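Local coordinates for protein alginate lyase A1-II' (Sphingomonas sp. A1, PDB 2CWS) that depolymerises alginate, probably by beta-elimination, as the catalytic lyase domain of a family-7 polysaccharide lyase, at residues L17-P20 with E26-S29; Y42-T45 with M49-W52; G104-A109 with G214-K219; G113-D116 with N120-P123; M164-T169 with A173-N178. All coordinates share one frame; numbering follows the deposited sequence.

Contact 1 (L17-P20 with E26-S29); sequences LQLP and EISS
E26 and Q18 stand side by side on one face of a short antiparallel hairpin, where they form a non-hydrogen-bonded pair. Followed outward, E26 CB first lies 3.6 Å from L17 O. Its CG then lies 4.0 Å from CG of Q18, and the extended chain carries the carboxylate alongside the Q18 amide. OE1 takes a nearly straight hydrogen bond from NE2 of Q18 (3.1 Å), lying in the amide plane while itself met from above the carboxylate plane. The other oxygen, OE2, forms a salt bridge with K16. Q18 OE1 accepts from K201, and a bound sulfate ion lies about 3 Å from the Q18 side chain. A leucine in place of Q18 would probably leave E26 OE1 and K201 each short of a partner. In the neighbouring pair, L17 N donates to I27 O (3.0 Å) and I27 N to L17 O (2.8 Å). On that side the contact is oily: L17 CB meets I27 CB, and CD1 of L19 reaches I27 CG1 at 3.9 Å. The hairpin thus has a polar and an apolar face, and the amide and K16 together would favour a charged E26 carboxylate.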
loop_
_atom_site.group_PDB
_atom_site.type_symbol
_atom_site.label_atom_id
_atom_site.label_comp_id
_atom_site.label_asym_id
_atom_site.label_seq_id
_atom_site.Cartn_x
_atom_site.Cartn_y
_atom_site.Cartn_z
ATOM N N LEU A 17 6.913 8.928 2.212
ATOM C CA LEU A 17 6.644 8.671 0.824
ATOM C C LEU A 17 7.879 8.137 0.120
ATOM O O LEU A 17 8.966 8.714 0.253
ATOM C CB LEU A 17 6.214 9.999 0.139
ATOM C CG LEU A 17 5.995 9.957 -1.394
ATOM C CD1 LEU A 17 4.848 9.050 -1.805
ATOM C CD2 LEU A 17 5.768 11.383 -1.862
ATOM N N GLN A 18 7.702 7.063 -0.629
ATOM C CA GLN A 18 8.751 6.430 -1.426
ATOM C C GLN A 18 8.493 6.740 -2.892
ATOM O O GLN A 18 7.362 6.519 -3.374
ATOM C CB GLN A 18 8.753 4.911 -1.127
ATOM C CG GLN A 18 9.086 4.644 0.319
ATOM C CD GLN A 18 8.891 3.222 0.745
ATOM O OE1 GLN A 18 7.920 2.584 0.268
ATOM N NE2 GLN A 18 9.730 2.739 1.636
ATOM N N LEU A 19 9.525 7.223 -3.572
ATOM C CA LEU A 19 9.398 7.713 -4.954
ATOM C C LEU A 19 10.008 6.803 -5.982
ATOM O O LEU A 19 10.896 6.004 -5.685
ATOM C CB LEU A 19 10.081 9.102 -5.037
ATOM C CG LEU A 19 9.401 10.178 -4.187
ATOM C CD1 LEU A 19 10.313 11.441 -4.224
ATOM C CD2 LEU A 19 8.015 10.488 -4.650
ATOM N N PRO A 20 9.626 7.004 -7.243
ATOM C CA PRO A 20 10.167 6.206 -8.350
ATOM C C PRO A 20 11.211 6.941 -9.165
ATOM O O PRO A 20 11.452 6.584 -10.321
ATOM C CB PRO A 20 8.911 5.954 -9.201
ATOM C CG PRO A 20 8.169 7.255 -9.096
ATOM C CD PRO A 20 8.435 7.752 -7.692
ATOM N N GLU A 26 13.130 9.095 -0.567
ATOM C CA GLU A 26 12.060 9.095 0.358
ATOM C C GLU A 26 11.834 10.500 0.915
ATOM O O GLU A 26 12.809 11.227 1.186
ATOM C CB GLU A 26 12.322 8.172 1.572
ATOM C CG GLU A 26 12.431 6.707 1.111
ATOM C CD GLU A 26 12.495 5.757 2.288
ATOM O OE1 GLU A 26 12.172 4.579 2.143
ATOM O OE2 GLU A 26 12.807 6.177 3.428
ATOM N N ILE A 27 10.573 10.869 1.069
ATOM C CA ILE A 27 10.162 12.160 1.638
ATOM C C ILE A 27 9.595 11.889 3.033
ATOM O O ILE A 27 8.709 11.075 3.206
ATOM C CB ILE A 27 9.101 12.863 0.769
ATOM C CG1 ILE A 27 9.501 12.971 -0.706
ATOM C CG2 ILE A 27 8.769 14.239 1.341
ATOM C CD1 ILE A 27 10.831 13.711 -0.966
ATOM N N SER A 28 10.147 12.623 4.010
ATOM C CA SER A 28 9.789 12.452 5.398
ATOM C C SER A 28 8.356 12.924 5.679
ATOM O O SER A 28 7.774 13.745 4.961
ATOM C CB SER A 28 10.727 13.268 6.286
ATOM O OG SER A 28 10.421 14.657 6.081
ATOM N N SER A 29 7.790 12.399 6.764
ATOM C CA SER A 29 6.475 12.854 7.197
ATOM C C SER A 29 6.428 14.358 7.352
ATOM O O SER A 29 5.476 15.021 6.954
ATOM C CB SER A 29 6.067 12.260 8.557
ATOM O OG SER A 29 6.207 10.847 8.547
#

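Contact 2 (Y42-T45 with M49-W52)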
loop_
_atom_site.group_PDB
_atom_site.type_symbol
_atom_site.label_atom_id
_atom_site.label_comp_id
_atom_site.label_asym_id
_atom_site.label_seq_id
_atom_site.Cartn_x
_atom_site.Cartn_y
_atom_site.Cartn_z
ATOM N N TYR A 42 0.997 14.684 -5.998
ATOM C CA TYR A 42 0.459 16.038 -6.093
ATOM C C TYR A 42 -1.044 15.981 -5.819
ATOM O O TYR A 42 -1.658 14.935 -5.832
ATOM C CB TYR A 42 0.727 16.632 -7.476
ATOM C CG TYR A 42 0.152 15.850 -8.641
ATOM C CD1 TYR A 42 -1.113 16.102 -9.114
ATOM C CD2 TYR A 42 0.911 14.884 -9.274
ATOM C CE1 TYR A 42 -1.673 15.412 -10.170
ATOM C CE2 TYR A 42 0.397 14.185 -10.385
ATOM C CZ TYR A 42 -0.904 14.448 -10.816
ATOM O OH TYR A 42 -1.428 13.832 -11.918
ATOM N N THR A 43 -1.603 17.182 -5.600
ATOM C CA THR A 43 -3.065 17.294 -5.456
ATOM C C THR A 43 -3.639 17.618 -6.820
ATOM O O THR A 43 -3.230 18.607 -7.440
ATOM C CB THR A 43 -3.393 18.414 -4.469
ATOM O OG1 THR A 43 -2.900 18.033 -3.186
ATOM C CG2 THR A 43 -4.903 18.651 -4.448
ATOM N N ASP A 44 -4.573 16.773 -7.300
ATOM C CA ASP A 44 -5.228 17.074 -8.573
ATOM C C ASP A 44 -6.350 18.065 -8.358
ATOM O O ASP A 44 -6.682 18.454 -7.237
ATOM C CB ASP A 44 -5.659 15.767 -9.250
ATOM C CG ASP A 44 -5.738 15.859 -10.745
ATOM O OD1 ASP A 44 -5.550 16.942 -11.323
ATOM O OD2 ASP A 44 -5.955 14.790 -11.361
ATOM N N THR A 45 -6.958 18.476 -9.464
ATOM C CA THR A 45 -8.016 19.504 -9.352
ATOM C C THR A 45 -9.246 19.031 -8.581
ATOM O O THR A 45 -10.042 19.889 -8.144
ATOM C CB THR A 45 -8.412 19.933 -10.778
ATOM O OG1 THR A 45 -8.868 18.797 -11.514
ATOM C CG2 THR A 45 -7.259 20.575 -11.527
ATOM N N MET A 49 -5.189 13.187 -3.510
ATOM C CA MET A 49 -3.741 12.919 -3.400
ATOM C C MET A 49 -3.420 11.922 -4.525
ATOM O O MET A 49 -3.975 10.810 -4.559
ATOM C CB MET A 49 -3.433 12.382 -2.029
ATOM C CG MET A 49 -2.014 11.870 -1.827
ATOM S SD MET A 49 -1.567 11.627 -0.112
ATOM C CE MET A 49 -2.818 10.474 0.433
ATOM N N THR A 50 -2.539 12.333 -5.442
ATOM C CA THR A 50 -2.352 11.661 -6.716
ATOM C C THR A 50 -0.910 11.188 -6.804
ATOM O O THR A 50 0.025 11.979 -6.610
ATOM C CB THR A 50 -2.709 12.644 -7.838
ATOM O OG1 THR A 50 -4.017 13.131 -7.653
ATOM C CG2 THR A 50 -2.694 11.887 -9.201
ATOM N N PHE A 51 -0.756 9.912 -7.140
ATOM C CA PHE A 51 0.543 9.233 -7.195
ATOM C C PHE A 51 0.815 8.848 -8.636
ATOM O O PHE A 51 0.006 8.093 -9.236
ATOM C CB PHE A 51 0.503 7.937 -6.375
ATOM C CG PHE A 51 0.159 8.138 -4.902
ATOM C CD1 PHE A 51 1.186 8.244 -3.960
ATOM C CD2 PHE A 51 -1.156 8.182 -4.485
ATOM C CE1 PHE A 51 0.880 8.352 -2.620
ATOM C CE2 PHE A 51 -1.459 8.316 -3.136
ATOM C CZ PHE A 51 -0.439 8.380 -2.190
ATOM N N TRP A 52 1.924 9.331 -9.204
ATOM C CA TRP A 52 2.300 9.004 -10.578
ATOM C C TRP A 52 3.665 8.309 -10.567
ATOM O O TRP A 52 4.581 8.769 -9.865
ATOM C CB TRP A 52 2.345 10.304 -11.461
ATOM C CG TRP A 52 2.880 9.951 -12.831
ATOM C CD1 TRP A 52 2.133 9.355 -13.834
ATOM C CD2 TRP A 52 4.202 10.087 -13.369
ATOM N NE1 TRP A 52 2.911 9.140 -14.933
ATOM C CE2 TRP A 52 4.213 9.590 -14.670
ATOM C CE3 TRP A 52 5.407 10.645 -12.826
ATOM C CZ2 TRP A 52 5.331 9.565 -15.499
ATOM C CZ3 TRP A 52 6.530 10.628 -13.648
ATOM C CH2 TRP A 52 6.484 10.106 -14.966
#
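Y42 and T50 are the hydrogen-bonded pair of the beta hairpin made by strands 41-43 and 49-54. Y42 N donates to T50 O at 2.9 Å, and T50 N returns a more bent bond to Y42 O at 2.8 Å. The Y42 side chain takes the crowded position, CG between the backbone N and the carbonyl carbon (chi1 59°), and this lays its ring over the T50 side chain. T50 CB sits above one face, 3.9 Å from the ring centroid and 16° off the normal, a CH-pi contact. Its methyl CG2 is shifted toward the phenol end, 3.5 Å from Y42 CZ and 3.6 Å from Y42 OH. Near the ring plane, W52 CB lies beside the CE2 edge. Strand 41-43 is an outermost strand of the seven-stranded antiparallel sheet, so in this chain it is held from one side by 49-54, which in turn pairs with 215-228. With alanine at Y42, the T50 methyl would probably lose its cover and a gap would open beside W52 CB. T50 OG1 comes within 3.5 Å of D44 CB but spends its hydroxyl on A48 O. Past the paired residues the chain turns: D44 OD1 accepts from T45 N at 2.8 Å, while D44 OD2 forms a salt bridge with K219. T43 and M49 form the next pair, non-hydrogen-bonded, with their side chains on the other face of the sheet, where both touch P6 of helix 6-9.

Contact 3 (G104-A109 with G214-K219); sequences GKIIVA and GSAIAK
I106 and V108 meet A216 and A218 through aliphatic groups alone; neither segment brings a flat group to the contact, and the broad surfaces that face each other are those of two beta sheets. I106 makes most of the contact with its two branches. CG1 stands between the backbone N and the carbonyl carbon (chi1 68°), which leaves the methyl CG2 beside the backbone N and directed at A216, whose CB it meets at 3.7 Å. The other branch runs on, extended, so that CD1 comes within 4.1 Å of A218 CB. Two residues along the strand, CG1 of V108 approaches the same methyl of A218 more loosely, at 4.4 Å. A218 CB is therefore touched by both residues. The strand segments 106-109 and 215-219 run in nearly the same direction, their axes 9.0 Å apart at closest and inclined at 20°, and no hydrogen bond links them. Strand 106-114 belongs to the nine-stranded sheet and strand 215-228 to the seven-stranded one, so the contact crosses the interior of the beta-sandwich, consistent with the jelly-roll fold of this lyase family. T97 of strand 88-99 touches both I106 and V108, and N204 touches I106 and A216. All four residues are buried and meet through carbon alone: cohesion here is hydrophobic, and the small alanine methyls let the branched side chains opposite come in close.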
loop_
_atom_site.group_PDB
_atom_site.type_symbol
_atom_site.label_atom_id
_atom_site.label_comp_id
_atom_site.label_asym_id
_atom_site.label_seq_id
_atom_site.Cartn_x
_atom_site.Cartn_y
_atom_site.Cartn_z
ATOM N N GLY A 104 -1.321 -3.528 -17.302
ATOM C CA GLY A 104 -2.688 -3.570 -16.777
ATOM C C GLY A 104 -2.746 -3.818 -15.293
ATOM O O GLY A 104 -3.839 -4.093 -14.795
ATOM N N LYS A 105 -1.669 -3.681 -14.532
ATOM C CA LYS A 105 -1.700 -4.096 -13.112
ATOM C C LYS A 105 -0.871 -3.137 -12.270
ATOM O O LYS A 105 0.285 -2.858 -12.571
ATOM C CB LYS A 105 -1.168 -5.518 -12.983
ATOM C CG LYS A 105 -1.206 -6.051 -11.562
ATOM C CD LYS A 105 -0.508 -7.366 -11.373
ATOM C CE LYS A 105 -1.205 -8.492 -12.119
ATOM N NZ LYS A 105 -0.510 -9.828 -11.922
ATOM N N ILE A 106 -1.487 -2.675 -11.147
ATOM C CA ILE A 106 -0.751 -1.955 -10.112
ATOM C C ILE A 106 -1.256 -2.458 -8.764
ATOM O O ILE A 106 -2.279 -3.104 -8.663
ATOM C CB ILE A 106 -0.894 -0.415 -10.184
ATOM C CG1 ILE A 106 -2.325 0.048 -9.843
ATOM C CG2 ILE A 106 -0.436 0.096 -11.528
ATOM C CD1 ILE A 106 -2.429 1.586 -9.734
ATOM N N ILE A 107 -0.450 -2.171 -7.723
ATOM C CA ILE A 107 -0.823 -2.437 -6.329
ATOM C C ILE A 107 -1.103 -1.087 -5.692
ATOM O O ILE A 107 -0.270 -0.168 -5.759
ATOM C CB ILE A 107 0.268 -3.254 -5.607
ATOM C CG1 ILE A 107 0.246 -4.683 -6.110
ATOM C CG2 ILE A 107 0.111 -3.160 -4.081
ATOM C CD1 ILE A 107 1.428 -5.530 -5.664
ATOM N N VAL A 108 -2.268 -0.967 -5.030
ATOM C CA VAL A 108 -2.730 0.313 -4.487
ATOM C C VAL A 108 -2.736 0.348 -2.973
ATOM O O VAL A 108 -2.921 1.437 -2.408
ATOM C CB VAL A 108 -4.114 0.729 -5.057
ATOM C CG1 VAL A 108 -4.020 0.983 -6.553
ATOM C CG2 VAL A 108 -5.159 -0.331 -4.715
ATOM N N ALA A 109 -2.517 -0.767 -2.297
ATOM C CA ALA A 109 -2.400 -0.785 -0.855
ATOM C C ALA A 109 -1.737 -2.077 -0.438
ATOM O O ALA A 109 -1.781 -3.082 -1.173
ATOM C CB ALA A 109 -3.777 -0.662 -0.182
ATOM N N GLY A 214 4.964 2.647 -20.073
ATOM C CA GLY A 214 4.262 3.884 -19.792
ATOM C C GLY A 214 4.288 4.253 -18.318
ATOM O O GLY A 214 5.400 4.367 -17.742
ATOM N N SER A 215 3.135 4.404 -17.721
ATOM C CA SER A 215 3.129 4.886 -16.318
ATOM C C SER A 215 1.704 4.701 -15.768
ATOM O O SER A 215 0.758 4.499 -16.517
ATOM C CB SER A 215 3.540 6.349 -16.243
ATOM O OG SER A 215 2.614 7.211 -16.928
ATOM N N ALA A 216 1.590 4.826 -14.460
ATOM C CA ALA A 216 0.296 4.691 -13.805
ATOM C C ALA A 216 0.004 5.904 -12.925
ATOM O O ALA A 216 0.919 6.600 -12.461
ATOM C CB ALA A 216 0.258 3.436 -12.928
ATOM N N ILE A 217 -1.290 6.120 -12.720
ATOM C CA ILE A 217 -1.791 7.146 -11.804
ATOM C C ILE A 217 -2.816 6.498 -10.893
ATOM O O ILE A 217 -3.774 5.900 -11.386
ATOM C CB ILE A 217 -2.459 8.306 -12.548
ATOM C CG1 ILE A 217 -1.492 9.015 -13.514
ATOM C CG2 ILE A 217 -3.068 9.293 -11.556
ATOM C CD1 ILE A 217 -2.189 9.977 -14.488
ATOM N N ALA A 218 -2.626 6.672 -9.589
ATOM C CA ALA A 218 -3.637 6.270 -8.608
ATOM C C ALA A 218 -3.937 7.475 -7.724
ATOM O O ALA A 218 -3.059 8.324 -7.510
ATOM C CB ALA A 218 -3.162 5.111 -7.732
ATOM N N LYS A 219 -5.176 7.545 -7.226
ATOM C CA LYS A 219 -5.638 8.624 -6.401
ATOM C C LYS A 219 -6.224 8.143 -5.095
ATOM O O LYS A 219 -6.848 7.053 -5.056
ATOM C CB LYS A 219 -6.783 9.390 -7.134
ATOM C CG LYS A 219 -6.253 10.295 -8.216
ATOM C CD LYS A 219 -7.397 11.037 -8.941
ATOM C CE LYS A 219 -6.826 12.178 -9.776
ATOM N NZ LYS A 219 -7.922 12.973 -10.445
#

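Contact 4 (G113-D116 with N120-P123)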
loop_
_atom_site.group_PDB
_atom_site.type_symbol
_atom_site.label_atom_id
_atom_site.label_comp_id
_atom_site.label_asym_id
_atom_site.label_seq_id
_atom_site.Cartn_x
_atom_site.Cartn_y
_atom_site.Cartn_z
ATOM N N GLY A 113 5.081 -7.139 5.803
ATOM C CA GLY A 113 5.842 -7.613 6.922
ATOM C C GLY A 113 7.201 -6.957 7.026
ATOM O O GLY A 113 7.751 -6.432 6.062
ATOM N N ILE A 114 7.765 -7.058 8.237
ATOM C CA ILE A 114 9.133 -6.546 8.478
ATOM C C ILE A 114 9.646 -7.307 9.698
ATOM O O ILE A 114 8.865 -7.689 10.590
ATOM C CB ILE A 114 9.113 -5.018 8.715
ATOM C CG1 ILE A 114 10.551 -4.435 8.815
ATOM C CG2 ILE A 114 8.246 -4.626 9.900
ATOM C CD1 ILE A 114 10.521 -2.915 8.722
ATOM N N MET A 115 10.944 -7.548 9.726
ATOM C CA MET A 115 11.501 -8.196 10.952
ATOM C C MET A 115 11.514 -7.218 12.087
ATOM O O MET A 115 11.483 -6.010 11.914
ATOM C CB MET A 115 12.908 -8.716 10.694
ATOM C CG MET A 115 13.123 -9.550 9.457
ATOM S SD MET A 115 12.138 -11.073 9.538
ATOM C CE MET A 115 13.008 -11.918 10.849
ATOM N N ASP A 116 11.631 -7.775 13.312
ATOM C CA ASP A 116 11.751 -6.915 14.485
ATOM C C ASP A 116 12.889 -5.911 14.361
ATOM O O ASP A 116 12.781 -4.794 14.798
ATOM C CB ASP A 116 11.998 -7.801 15.693
ATOM C CG ASP A 116 11.452 -7.273 16.995
ATOM O OD1 ASP A 116 10.552 -6.420 16.990
ATOM O OD2 ASP A 116 11.915 -7.783 18.040
ATOM N N ASN A 120 13.980 -6.598 5.933
ATOM C CA ASN A 120 12.832 -6.885 5.111
ATOM C C ASN A 120 12.270 -8.297 5.392
ATOM O O ASN A 120 12.897 -9.270 5.826
ATOM C CB ASN A 120 13.104 -6.617 3.623
ATOM C CG ASN A 120 11.834 -6.726 2.753
ATOM O OD1 ASN A 120 10.892 -5.922 2.867
ATOM N ND2 ASN A 120 11.749 -7.719 1.860
ATOM N N ALA A 121 10.985 -8.333 5.131
ATOM C CA ALA A 121 10.184 -9.587 5.211
ATOM C C ALA A 121 9.105 -9.485 4.169
ATOM O O ALA A 121 8.962 -8.427 3.510
ATOM C CB ALA A 121 9.691 -9.769 6.615
ATOM N N PRO A 122 8.357 -10.550 3.890
ATOM C CA PRO A 122 7.410 -10.490 2.775
ATOM C C PRO A 122 6.231 -9.570 3.004
ATOM O O PRO A 122 5.842 -9.329 4.143
ATOM C CB PRO A 122 6.902 -11.960 2.651
ATOM C CG PRO A 122 8.028 -12.759 3.296
ATOM C CD PRO A 122 8.473 -11.914 4.454
ATOM N N PRO A 123 5.636 -9.196 1.884
ATOM C CA PRO A 123 4.286 -8.567 2.007
ATOM C C PRO A 123 3.360 -9.611 2.607
ATOM O O PRO A 123 3.542 -10.798 2.384
ATOM C CB PRO A 123 3.880 -8.239 0.594
ATOM C CG PRO A 123 4.863 -8.908 -0.290
ATOM C CD PRO A 123 6.049 -9.389 0.494
HETATM O O HOH W 1 9.832 -4.198 4.952
#
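G113 N donates to P122 O at 2.9 Å, a bent bond (139° at the hydrogen) whose donor is tilted 28° from the carbonyl plane. It is the one direct hydrogen bond between 113-116 and 120-123. The prolines P122 and P123 have no N-H to offer, and the carbonyl oxygens G113 O and A121 O, 3.5 Å apart, are both acceptors. A water between G113 O and N120 OD1 (2.9 Å from the latter) may bridge the two, though it has more acceptors nearby than protons to give. Together these segments form the turn end of the beta hairpin of strands 106-114 and 120-130 in the nine-stranded sheet, and their pairing here is loose. Glycine suits its place, since a CB on G113 would run into P122 O. A121 turns its CB toward the first strand, 3.7 Å from I114 N, and also touches L196. M115 bends back over the second strand, with CG 3.6 Å from N120 O and SD near A121 CB, but it has two conformers and this holds for one of them. The I114 side chain leaves in the other direction, onto K197 and Y199, with a bound sulfate ion about 4 Å from it.

Contact 5 (M164-T169 with A173-N178); sequences MEIRVT and AYVTMN
M164 lies side by side with M177, its methyl CE 3.7 Å from M177 SD, while its CA makes a CA-H...O contact with T176 O. E165 comes next, in a hydrogen-bonded pair: E165 N donates to T176 O at 3.0 Å, and E165 O accepts from T176 N. A water donates to Y174 O, only weakly to E165 O, and also bonds T176 OG1, which has a further partner in T181. I166 returns to the M164 face and sets CG2 against V175 CG1 at 4.3 Å. R167 exchanges both backbone bonds with Y174 and stacks its guanidinium flat on the ring, CZ 3.8 Å from the ring centroid and the planes 8° apart, a cation-pi contact with NH2 over the middle of the ring face. The chain bends at chi3 (64°) to lay the group there. V168 pairs with A173. T169 fixes the rotation of the guanidinium, as its OG1 accepts from R167 NH1 at 2.8 Å in the guanidinium plane, while a second water links T169 O to Y174 OH. The hairpin of strands 162-169 and 172-177 sits in the seven-stranded sheet between strands 88-99 and 180-185. M164, I166, V168, A173, V175 and M177 share one face, from which M164 and I166 reach strands 106-114 and 133-139 of the opposing sheet.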
loop_
_atom_site.group_PDB
_atom_site.type_symbol
_atom_site.label_atom_id
_atom_site.label_comp_id
_atom_site.label_asym_id
_atom_site.label_seq_id
_atom_site.Cartn_x
_atom_site.Cartn_y
_atom_site.Cartn_z
ATOM N N MET A 164 -11.944 1.033 0.417
ATOM C CA MET A 164 -11.169 -0.130 0.807
ATOM C C MET A 164 -10.949 -0.132 2.312
ATOM O O MET A 164 -10.790 0.932 2.911
ATOM C CB MET A 164 -9.815 -0.073 0.090
ATOM C CG MET A 164 -8.925 -1.255 0.386
ATOM S SD MET A 164 -7.299 -1.082 -0.385
ATOM C CE MET A 164 -7.756 -1.123 -2.126
ATOM N N GLU A 165 -10.916 -1.341 2.891
ATOM C CA GLU A 165 -10.484 -1.448 4.284
ATOM C C GLU A 165 -9.628 -2.702 4.362
ATOM O O GLU A 165 -9.930 -3.719 3.756
ATOM C CB GLU A 165 -11.698 -1.542 5.205
ATOM C CG GLU A 165 -11.335 -1.618 6.687
ATOM C CD GLU A 165 -12.579 -1.544 7.539
ATOM O OE1 GLU A 165 -12.597 -2.190 8.589
ATOM O OE2 GLU A 165 -13.569 -0.858 7.136
ATOM N N ILE A 166 -8.556 -2.586 5.136
ATOM C CA ILE A 166 -7.701 -3.750 5.404
ATOM C C ILE A 166 -7.469 -3.776 6.912
ATOM O O ILE A 166 -6.975 -2.777 7.454
ATOM C CB ILE A 166 -6.356 -3.743 4.669
ATOM C CG1 ILE A 166 -6.563 -3.446 3.182
ATOM C CG2 ILE A 166 -5.650 -5.050 4.902
ATOM C CD1 ILE A 166 -5.224 -3.371 2.408
ATOM N N ARG A 167 -7.876 -4.851 7.559
ATOM C CA ARG A 167 -7.793 -4.961 9.035
ATOM C C ARG A 167 -7.101 -6.227 9.412
ATOM O O ARG A 167 -7.409 -7.285 8.867
ATOM C CB ARG A 167 -9.233 -4.933 9.636
ATOM C CG ARG A 167 -9.253 -5.245 11.124
ATOM C CD ARG A 167 -10.650 -4.984 11.690
ATOM N NE ARG A 167 -11.734 -5.836 11.177
ATOM C CZ ARG A 167 -12.203 -6.921 11.784
ATOM N NH1 ARG A 167 -11.665 -7.400 12.913
ATOM N NH2 ARG A 167 -13.225 -7.574 11.238
ATOM N N VAL A 168 -6.220 -6.140 10.397
ATOM C CA VAL A 168 -5.740 -7.315 11.087
ATOM C C VAL A 168 -6.316 -7.285 12.500
ATOM O O VAL A 168 -6.135 -6.275 13.198
ATOM C CB VAL A 168 -4.181 -7.349 11.173
ATOM C CG1 VAL A 168 -3.691 -8.403 12.160
ATOM C CG2 VAL A 168 -3.593 -7.586 9.783
ATOM N N THR A 169 -6.945 -8.358 12.920
ATOM C CA THR A 169 -7.306 -8.540 14.322
ATOM C C THR A 169 -6.800 -9.894 14.740
ATOM O O THR A 169 -7.239 -10.930 14.193
ATOM C CB THR A 169 -8.820 -8.416 14.571
ATOM O OG1 THR A 169 -9.208 -7.062 14.296
ATOM C CG2 THR A 169 -9.152 -8.737 16.044
ATOM N N ALA A 173 -6.584 -11.544 8.776
ATOM C CA ALA A 173 -6.705 -10.401 7.860
ATOM C C ALA A 173 -8.120 -10.358 7.299
ATOM O O ALA A 173 -8.615 -11.373 6.777
ATOM C CB ALA A 173 -5.719 -10.512 6.712
ATOM N N TYR A 174 -8.732 -9.193 7.366
ATOM C CA TYR A 174 -10.045 -8.907 6.811
ATOM C C TYR A 174 -9.832 -7.880 5.705
ATOM O O TYR A 174 -9.330 -6.786 5.969
ATOM C CB TYR A 174 -11.009 -8.361 7.884
ATOM C CG TYR A 174 -11.165 -9.336 9.030
ATOM C CD1 TYR A 174 -10.251 -9.365 10.083
ATOM C CD2 TYR A 174 -12.232 -10.233 9.038
ATOM C CE1 TYR A 174 -10.378 -10.264 11.139
ATOM C CE2 TYR A 174 -12.379 -11.139 10.080
ATOM C CZ TYR A 174 -11.460 -11.130 11.111
ATOM O OH TYR A 174 -11.590 -12.057 12.159
ATOM N N VAL A 175 -10.195 -8.257 4.484
ATOM C CA VAL A 175 -9.917 -7.448 3.299
ATOM C C VAL A 175 -11.246 -7.069 2.675
ATOM O O VAL A 175 -12.076 -7.944 2.396
ATOM C CB VAL A 175 -8.954 -8.194 2.346
ATOM C CG1 VAL A 175 -7.615 -8.427 3.057
ATOM C CG2 VAL A 175 -9.524 -9.509 1.810
ATOM N N THR A 176 -11.437 -5.768 2.443
ATOM C CA THR A 176 -12.761 -5.278 2.087
ATOM C C THR A 176 -12.690 -4.296 0.947
ATOM O O THR A 176 -11.871 -3.363 0.947
ATOM C CB THR A 176 -13.337 -4.489 3.303
ATOM O OG1 THR A 176 -13.374 -5.397 4.435
ATOM C CG2 THR A 176 -14.734 -3.938 3.063
ATOM N N MET A 177 -13.618 -4.463 0.001
ATOM C CA MET A 177 -13.887 -3.457 -1.026
ATOM C C MET A 177 -15.361 -3.151 -1.034
ATOM O O MET A 177 -16.178 -4.072 -1.162
ATOM C CB MET A 177 -13.505 -3.993 -2.438
ATOM C CG MET A 177 -12.010 -4.189 -2.576
ATOM S SD MET A 177 -11.099 -2.634 -2.683
ATOM C CE MET A 177 -11.530 -2.168 -4.396
ATOM N N ASN A 178 -15.700 -1.892 -0.884
ATOM C CA ASN A 178 -17.097 -1.440 -1.004
ATOM C C ASN A 178 -18.009 -2.226 -0.079
ATOM O O ASN A 178 -19.114 -2.604 -0.449
ATOM C CB ASN A 178 -17.587 -1.489 -2.445
ATOM C CG ASN A 178 -16.665 -0.685 -3.377
ATOM O OD1 ASN A 178 -16.025 0.301 -2.956
ATOM N ND2 ASN A 178 -16.624 -1.093 -4.611
HETATM O O HOH W 2 -11.530 -5.003 6.297
HETATM O O HOH W 3 -9.900 -11.849 14.236
#

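In the fold
Along the chain, contacts 1 and 2 close in turn as local hairpins; contact 3 then spans about a hundred residues, with contacts 4 and 5 nested inside its loop. Contacts 1 and 4 lie in the nine-stranded sheet, their centres about 19 Å apart, and contacts 2 and 5 in the seven-stranded one, about 24 Å apart. Contact 3 joins the two sheets. It touches contact 2 where strands 49-54 and 215-228 are neighbours, and contact 5 where V108 and A109 pack on M164; with contact 4 it shares strand 106-114. Contacts 1 and 2 also touch, through L17 and F51. Hairpins within each sheet and apolar packing between sheets thus build one beta-sandwich lyase domain.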